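PDB 4WNR: leucine-rich-repeat protein from Methanosarcina barkeri, which binds guanine nucleotides through its Roc G-domain, held here together with part of the COR domain, and probably acts as a serine/threonine protein kinase. Local coordinates for residues A[45-50]-A[117-122]; A[151-156]-A[177-182]. All coordinates share one frame; numbering follows the deposited sequence.

Contact 1 (A[45-50]-A[117-122]); sequences LLVGDG and YILVLD
Leu45 and Tyr117 lie side by side and point the same way from neighbouring parallel strands. CD1 of Leu45 meets the Tyr117 ring obliquely, with CZ at 3.3 Å. Both residues carry CG anti to the carbonyl carbon (chi1 -67° and -74°), which sends both side chains off the same face in the same direction. The hydroxyl of Tyr117 reaches on to the carbonyl of Ser112.

Val47 is on the same face. Its CG2 sits at the edge of the tyrosine ring, 4.2 Å from CD2 of Tyr117. Leu119 turns CG anti to its own backbone N (chi1 177°), and its CD1 comes to 4.1 Å from CA of Gly48. Helix 129-140 covers this face through Ile136 and Trp132.

The other face holds Leu46, Ile118 and Val120. Here CD1 of Leu46 lies 3.8 Å from CG2 of Ile118. Leu57 of helix 54-62 packs against Ile118 and Val120.

Three backbone bonds join the strands. Ile118 N donates to Leu45 O at 3.0 Å, and Val47 N to Ile118 O at 3.0 Å. Val120 N donates to Val47 O at 2.9 Å. This is the central sheet of the Roc G-domain, and strand 36-47 leads into the P-loop at Gly48. The chemistry implies an apolar core on both faces, with backbone amides supplying the direct polar links between the strands.

Contact 2 (A[151-156]-A[177-182]); sequences KIDENP and RISCKE. With GDP (guanosine-5'-diphosphate), chain B; SO4 (sulfate ion), chain E.
Ile152 packs on Arg177 and Ser179 where two guanine-recognition loops of the G-domain meet: the NKxD motif, ending at Asp153, and the Ser179-Cys180-Lys181 loop, the counterpart of the SAK motif. The tight part is around Ile152. Its CG1 lies 3.5 Å from Ile178 O. Its CG2 sits over one face of the Arg177 guanidinium, 4.0 Å above the plane.

Asp153 holds the base. With CG between the backbone N and the carbonyl carbon (chi1 59°), its carboxylate faces the guanine. Asp153 OD1 accepts from GDP N1. Asp153 OD2 accepts from GDP N2 at 2.9 Å. Ser179 OG adds a weak bond to OD1. The chains of Lys151 and Lys181 flank opposite faces of the guanine.

The outer side is looser. Pro156, Lys181 and Glu182 are exposed, and Arg177 reaches across to Pro156 on this side. Its NH2 donates to Pro156 O at 2.7 Å, in the carbonyl plane and on a lone pair. With an alanine here, Pro156 O is likely to lose this donor and the CG2 branch of Ile152 the flat group it packs on. The backbone N of Arg177 also binds a sulfate, probably from the crystallisation liquor. At the base, Cys180 N donates to GDP O6 at 2.8 Å.

How the contacts relate
Both contacts belong to the Roc G-domain, and their centres lie 15 Å apart. They come in series along the chain, contact 1 first. Contact 1 joins strands 36-47 and 116-121 in the central sheet. Contact 2 joins the loops that follow strands 145-149 and 172-177 of the same sheet. Strand 145-149 pairs with 116-121 on one side and with 172-177 on the other. The contacts touch where CB of Asp122 packs 4.0 Å from CD of Lys151. Helix 54-62 meets both through Leu57. Together they span the nucleotide site: contact 1 leads into the phosphate-binding P-loop, and contact 2 reads the guanine.

Contact 1 (A[45-50]-A[117-122])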
loop_
_atom_site.group_PDB
_atom_site.type_symbol
_atom_site.label_atom_id
_atom_site.label_comp_id
_atom_site.label_asym_id
_atom_site.label_seq_id
_atom_site.Cartn_x
_atom_site.Cartn_y
_atom_site.Cartn_z
ATOM N N LEU A 45 -3.558 0.656 5.878
ATOM C CA LEU A 45 -2.713 -0.472 5.492
ATOM C C LEU A 45 -2.783 -1.603 6.513
ATOM O O LEU A 45 -2.282 -1.470 7.631
ATOM C CB LEU A 45 -1.265 -0.003 5.332
ATOM C CG LEU A 45 -1.027 0.966 4.168
ATOM C CD1 LEU A 45 0.191 1.839 4.417
ATOM C CD2 LEU A 45 -0.885 0.211 2.853
ATOM N N LEU A 46 -3.413 -2.710 6.121
ATOM C CA LEU A 46 -3.446 -3.922 6.939
ATOM C C LEU A 46 -2.098 -4.625 6.802
ATOM O O LEU A 46 -1.759 -5.117 5.729
ATOM C CB LEU A 46 -4.575 -4.863 6.494
ATOM C CG LEU A 46 -6.030 -4.551 6.878
ATOM C CD1 LEU A 46 -6.234 -4.639 8.383
ATOM C CD2 LEU A 46 -6.474 -3.195 6.352
ATOM N N VAL A 47 -1.322 -4.651 7.880
ATOM C CA VAL A 47 0.002 -5.284 7.862
ATOM C C VAL A 47 0.169 -6.275 9.012
ATOM O O VAL A 47 -0.538 -6.211 10.016
ATOM C CB VAL A 47 1.146 -4.247 7.887
ATOM C CG1 VAL A 47 1.156 -3.447 6.594
ATOM C CG2 VAL A 47 1.034 -3.320 9.090
ATOM N N GLY A 48 1.117 -7.190 8.842
ATOM C CA GLY A 48 1.333 -8.291 9.784
ATOM C C GLY A 48 1.660 -9.577 9.048
ATOM O O GLY A 48 1.552 -9.639 7.821
ATOM N N ASP A 49 2.049 -10.607 9.798
ATOM C CA ASP A 49 2.432 -11.897 9.212
ATOM C C ASP A 49 1.267 -12.571 8.499
ATOM O O ASP A 49 0.102 -12.274 8.770
ATOM C CB ASP A 49 2.974 -12.847 10.283
ATOM C CG ASP A 49 4.329 -12.424 10.815
ATOM O OD1 ASP A 49 5.151 -11.904 10.032
ATOM O OD2 ASP A 49 4.578 -12.623 12.022
ATOM N N GLY A 50 1.596 -13.481 7.586
ATOM C CA GLY A 50 0.589 -14.262 6.874
ATOM C C GLY A 50 -0.186 -15.152 7.829
ATOM O O GLY A 50 0.368 -15.649 8.809
ATOM N N TYR A 117 -1.996 2.754 9.861
ATOM C CA TYR A 117 -1.574 1.356 9.866
ATOM C C TYR A 117 -2.354 0.538 10.887
ATOM O O TYR A 117 -2.593 0.992 12.006
ATOM C CB TYR A 117 -0.075 1.257 10.162
ATOM C CG TYR A 117 0.793 1.672 8.999
ATOM C CD1 TYR A 117 1.039 3.016 8.734
ATOM C CD2 TYR A 117 1.363 0.721 8.157
ATOM C CE1 TYR A 117 1.832 3.402 7.664
ATOM C CE2 TYR A 117 2.158 1.096 7.086
ATOM C CZ TYR A 117 2.391 2.436 6.844
ATOM O OH TYR A 117 3.177 2.804 5.778
ATOM N N ILE A 118 -2.749 -0.665 10.481
ATOM C CA ILE A 118 -3.361 -1.640 11.382
ATOM C C ILE A 118 -2.461 -2.872 11.440
ATOM O O ILE A 118 -2.382 -3.639 10.478
ATOM C CB ILE A 118 -4.781 -2.029 10.920
ATOM C CG1 ILE A 118 -5.705 -0.809 10.976
ATOM C CG2 ILE A 118 -5.342 -3.151 11.788
ATOM C CD1 ILE A 118 -7.051 -1.016 10.315
ATOM N N LEU A 119 -1.775 -3.042 12.567
ATOM C CA LEU A 119 -0.877 -4.178 12.776
ATOM C C LEU A 119 -1.635 -5.342 13.412
ATOM O O LEU A 119 -2.039 -5.262 14.570
ATOM C CB LEU A 119 0.305 -3.771 13.664
ATOM C CG LEU A 119 1.309 -4.863 14.053
ATOM C CD1 LEU A 119 1.871 -5.571 12.829
ATOM C CD2 LEU A 119 2.432 -4.267 14.888
ATOM N N VAL A 120 -1.823 -6.415 12.647
ATOM C CA VAL A 120 -2.513 -7.609 13.139
ATOM C C VAL A 120 -1.500 -8.651 13.614
ATOM O O VAL A 120 -0.555 -8.982 12.896
ATOM C CB VAL A 120 -3.418 -8.234 12.060
ATOM C CG1 VAL A 120 -4.275 -9.342 12.658
ATOM C CG2 VAL A 120 -4.303 -7.172 11.423
ATOM N N LEU A 121 -1.716 -9.165 14.823
ATOM C CA LEU A 121 -0.818 -10.139 15.444
ATOM C C LEU A 121 -1.584 -11.361 15.939
ATOM O O LEU A 121 -2.812 -11.346 16.019
ATOM C CB LEU A 121 -0.085 -9.500 16.626
ATOM C CG LEU A 121 0.730 -8.239 16.341
ATOM C CD1 LEU A 121 1.181 -7.602 17.647
ATOM C CD2 LEU A 121 1.926 -8.546 15.451
ATOM N N ASP A 122 -0.843 -12.415 16.267
ATOM C CA ASP A 122 -1.410 -13.615 16.891
ATOM C C ASP A 122 -0.380 -14.321 17.776
ATOM O O ASP A 122 0.811 -14.007 17.730
ATOM C CB ASP A 122 -1.971 -14.576 15.835
ATOM C CG ASP A 122 -0.911 -15.100 14.889
ATOM O OD1 ASP A 122 0.094 -14.395 14.657
ATOM O OD2 ASP A 122 -1.092 -16.220 14.367
#

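Contact 2 (A[151-156]-A[177-182])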
loop_
_atom_site.group_PDB
_atom_site.type_symbol
_atom_site.label_atom_id
_atom_site.label_comp_id
_atom_site.label_asym_id
_atom_site.label_seq_id
_atom_site.Cartn_x
_atom_site.Cartn_y
_atom_site.Cartn_z
ATOM N N LYS A 151 -7.092 -13.652 17.395
ATOM C CA LYS A 151 -7.133 -15.071 17.788
ATOM C C LYS A 151 -6.939 -15.295 19.294
ATOM O O LYS A 151 -6.159 -16.155 19.712
ATOM C CB LYS A 151 -6.121 -15.900 16.979
ATOM C CG LYS A 151 -6.459 -16.001 15.502
ATOM C CD LYS A 151 -5.277 -16.489 14.683
ATOM C CE LYS A 151 -5.690 -16.763 13.247
ATOM N NZ LYS A 151 -4.518 -16.898 12.345
ATOM N N ILE A 152 -7.667 -14.527 20.101
ATOM C CA ILE A 152 -7.662 -14.724 21.558
ATOM C C ILE A 152 -8.503 -15.934 21.976
ATOM O O ILE A 152 -8.345 -16.447 23.081
ATOM C CB ILE A 152 -8.127 -13.467 22.331
ATOM C CG1 ILE A 152 -9.588 -13.115 22.013
ATOM C CG2 ILE A 152 -7.200 -12.300 22.028
ATOM C CD1 ILE A 152 -10.152 -12.005 22.877
ATOM N N ASP A 153 -9.401 -16.374 21.096
ATOM C CA ASP A 153 -10.178 -17.597 21.328
ATOM C C ASP A 153 -9.292 -18.848 21.304
ATOM O O ASP A 153 -9.561 -19.815 22.017
ATOM C CB ASP A 153 -11.310 -17.734 20.304
ATOM C CG ASP A 153 -10.809 -17.770 18.874
ATOM O OD1 ASP A 153 -10.038 -16.866 18.492
ATOM O OD2 ASP A 153 -11.190 -18.693 18.126
ATOM N N GLU A 154 -8.243 -18.820 20.483
ATOM C CA GLU A 154 -7.263 -19.908 20.424
ATOM C C GLU A 154 -6.208 -19.796 21.525
ATOM O O GLU A 154 -5.654 -20.806 21.956
ATOM C CB GLU A 154 -6.573 -19.934 19.059
ATOM C CG GLU A 154 -7.498 -20.298 17.907
ATOM C CD GLU A 154 -6.755 -20.535 16.603
ATOM O OE1 GLU A 154 -5.654 -19.969 16.424
ATOM O OE2 GLU A 154 -7.276 -21.288 15.752
ATOM N N ASN A 155 -5.928 -18.570 21.963
ATOM C CA ASN A 155 -4.953 -18.319 23.027
ATOM C C ASN A 155 -5.344 -17.087 23.856
ATOM O O ASN A 155 -4.919 -15.974 23.553
ATOM C CB ASN A 155 -3.551 -18.152 22.430
ATOM C CG ASN A 155 -2.450 -18.211 23.479
ATOM O OD1 ASN A 155 -2.606 -17.711 24.594
ATOM N ND2 ASN A 155 -1.321 -18.817 23.119
ATOM N N PRO A 156 -6.165 -17.287 24.906
ATOM C CA PRO A 156 -6.631 -16.196 25.776
ATOM C C PRO A 156 -5.518 -15.415 26.476
ATOM O O PRO A 156 -5.637 -14.204 26.657
ATOM C CB PRO A 156 -7.496 -16.918 26.815
ATOM C CG PRO A 156 -7.941 -18.167 26.141
ATOM C CD PRO A 156 -6.806 -18.570 25.250
ATOM N N ARG A 177 -7.341 -6.622 21.978
ATOM C CA ARG A 177 -7.526 -8.070 21.937
ATOM C C ARG A 177 -8.841 -8.375 21.234
ATOM O O ARG A 177 -9.904 -7.969 21.699
ATOM C CB ARG A 177 -7.526 -8.653 23.352
ATOM C CG ARG A 177 -6.160 -8.617 24.017
ATOM C CD ARG A 177 -6.217 -8.965 25.497
ATOM N NE ARG A 177 -6.364 -10.402 25.731
ATOM C CZ ARG A 177 -7.521 -11.039 25.921
ATOM N NH1 ARG A 177 -8.682 -10.385 25.910
ATOM N NH2 ARG A 177 -7.517 -12.352 26.126
ATOM N N ILE A 178 -8.762 -9.075 20.106
ATOM C CA ILE A 178 -9.946 -9.375 19.303
ATOM C C ILE A 178 -9.999 -10.831 18.852
ATOM O O ILE A 178 -9.004 -11.557 18.913
ATOM C CB ILE A 178 -10.038 -8.464 18.056
ATOM C CG1 ILE A 178 -8.815 -8.647 17.154
ATOM C CG2 ILE A 178 -10.175 -7.004 18.474
ATOM C CD1 ILE A 178 -8.931 -7.954 15.813
ATOM N N SER A 179 -11.183 -11.237 18.406
ATOM C CA SER A 179 -11.401 -12.542 17.791
ATOM C C SER A 179 -12.339 -12.375 16.601
ATOM O O SER A 179 -13.524 -12.093 16.776
ATOM C CB SER A 179 -12.002 -13.524 18.799
ATOM O OG SER A 179 -12.260 -14.781 18.193
ATOM N N CYS A 180 -11.804 -12.538 15.394
ATOM C CA CYS A 180 -12.606 -12.432 14.175
ATOM C C CYS A 180 -13.593 -13.592 14.034
ATOM O O CYS A 180 -14.627 -13.450 13.384
ATOM C CB CYS A 180 -11.703 -12.360 12.943
ATOM S SG CYS A 180 -10.694 -10.863 12.853
ATOM N N LYS A 181 -13.268 -14.731 14.643
ATOM C CA LYS A 181 -14.144 -15.902 14.621
ATOM C C LYS A 181 -15.380 -15.676 15.486
ATOM O O LYS A 181 -16.506 -15.808 15.009
ATOM C CB LYS A 181 -13.386 -17.143 15.102
ATOM C CG LYS A 181 -14.187 -18.437 15.036
ATOM C CD LYS A 181 -13.326 -19.638 15.388
ATOM C CE LYS A 181 -14.137 -20.924 15.406
ATOM N NZ LYS A 181 -13.310 -22.094 15.814
ATOM N N GLU A 182 -15.157 -15.329 16.749
ATOM C CA GLU A 182 -16.244 -15.128 17.713
ATOM C C GLU A 182 -16.814 -13.704 17.707
ATOM O O GLU A 182 -17.774 -13.421 18.423
ATOM C CB GLU A 182 -15.764 -15.481 19.125
ATOM C CG GLU A 182 -15.331 -16.932 19.283
ATOM C CD GLU A 182 -14.930 -17.286 20.706
ATOM O OE1 GLU A 182 -14.693 -16.363 21.521
ATOM O OE2 GLU A 182 -14.845 -18.496 21.011
HETATM P PB GDP B . -4.302 -13.273 6.389
HETATM O O1B GDP B . -4.280 -12.873 7.947
HETATM O O2B GDP B . -4.572 -11.904 5.596
HETATM O O3B GDP B . -3.026 -13.897 5.968
HETATM O O3A GDP B . -5.594 -14.175 6.060
HETATM P PA GDP B . -6.605 -14.747 7.173
HETATM O O1A GDP B . -6.881 -13.769 8.243
HETATM O O2A GDP B . -7.935 -15.086 6.330
HETATM O "O5'" GDP B . -6.020 -16.165 7.669
HETATM C "C5'" GDP B . -6.101 -16.522 9.014
HETATM C "C4'" GDP B . -6.746 -17.920 9.113
HETATM O "O4'" GDP B . -7.172 -18.119 10.477
HETATM C "C3'" GDP B . -8.014 -18.071 8.273
HETATM O "O3'" GDP B . -8.256 -19.459 8.003
HETATM C "C2'" GDP B . -9.090 -17.509 9.170
HETATM O "O2'" GDP B . -10.347 -18.159 8.926
HETATM C "C1'" GDP B . -8.597 -17.843 10.572
HETATM N N9 GDP B . -8.832 -16.731 11.543
HETATM C C8 GDP B . -8.722 -15.417 11.350
HETATM N N7 GDP B . -9.024 -14.800 12.485
HETATM C C5 GDP B . -9.321 -15.724 13.392
HETATM C C6 GDP B . -9.686 -15.614 14.672
HETATM O O6 GDP B . -9.794 -14.516 15.212
HETATM N N1 GDP B . -9.945 -16.769 15.412
HETATM C C2 GDP B . -9.813 -18.013 14.783
HETATM N N2 GDP B . -10.054 -19.133 15.458
HETATM N N3 GDP B . -9.443 -18.059 13.493
HETATM C C4 GDP B . -9.201 -16.926 12.808
HETATM S S SO4 E . -8.119 -5.201 26.043
HETATM O O1 SO4 E . -8.248 -3.930 26.793
HETATM O O2 SO4 E . -9.125 -6.170 26.531
HETATM O O3 SO4 E . -8.333 -4.960 24.598
HETATM O O4 SO4 E . -6.763 -5.755 26.253
#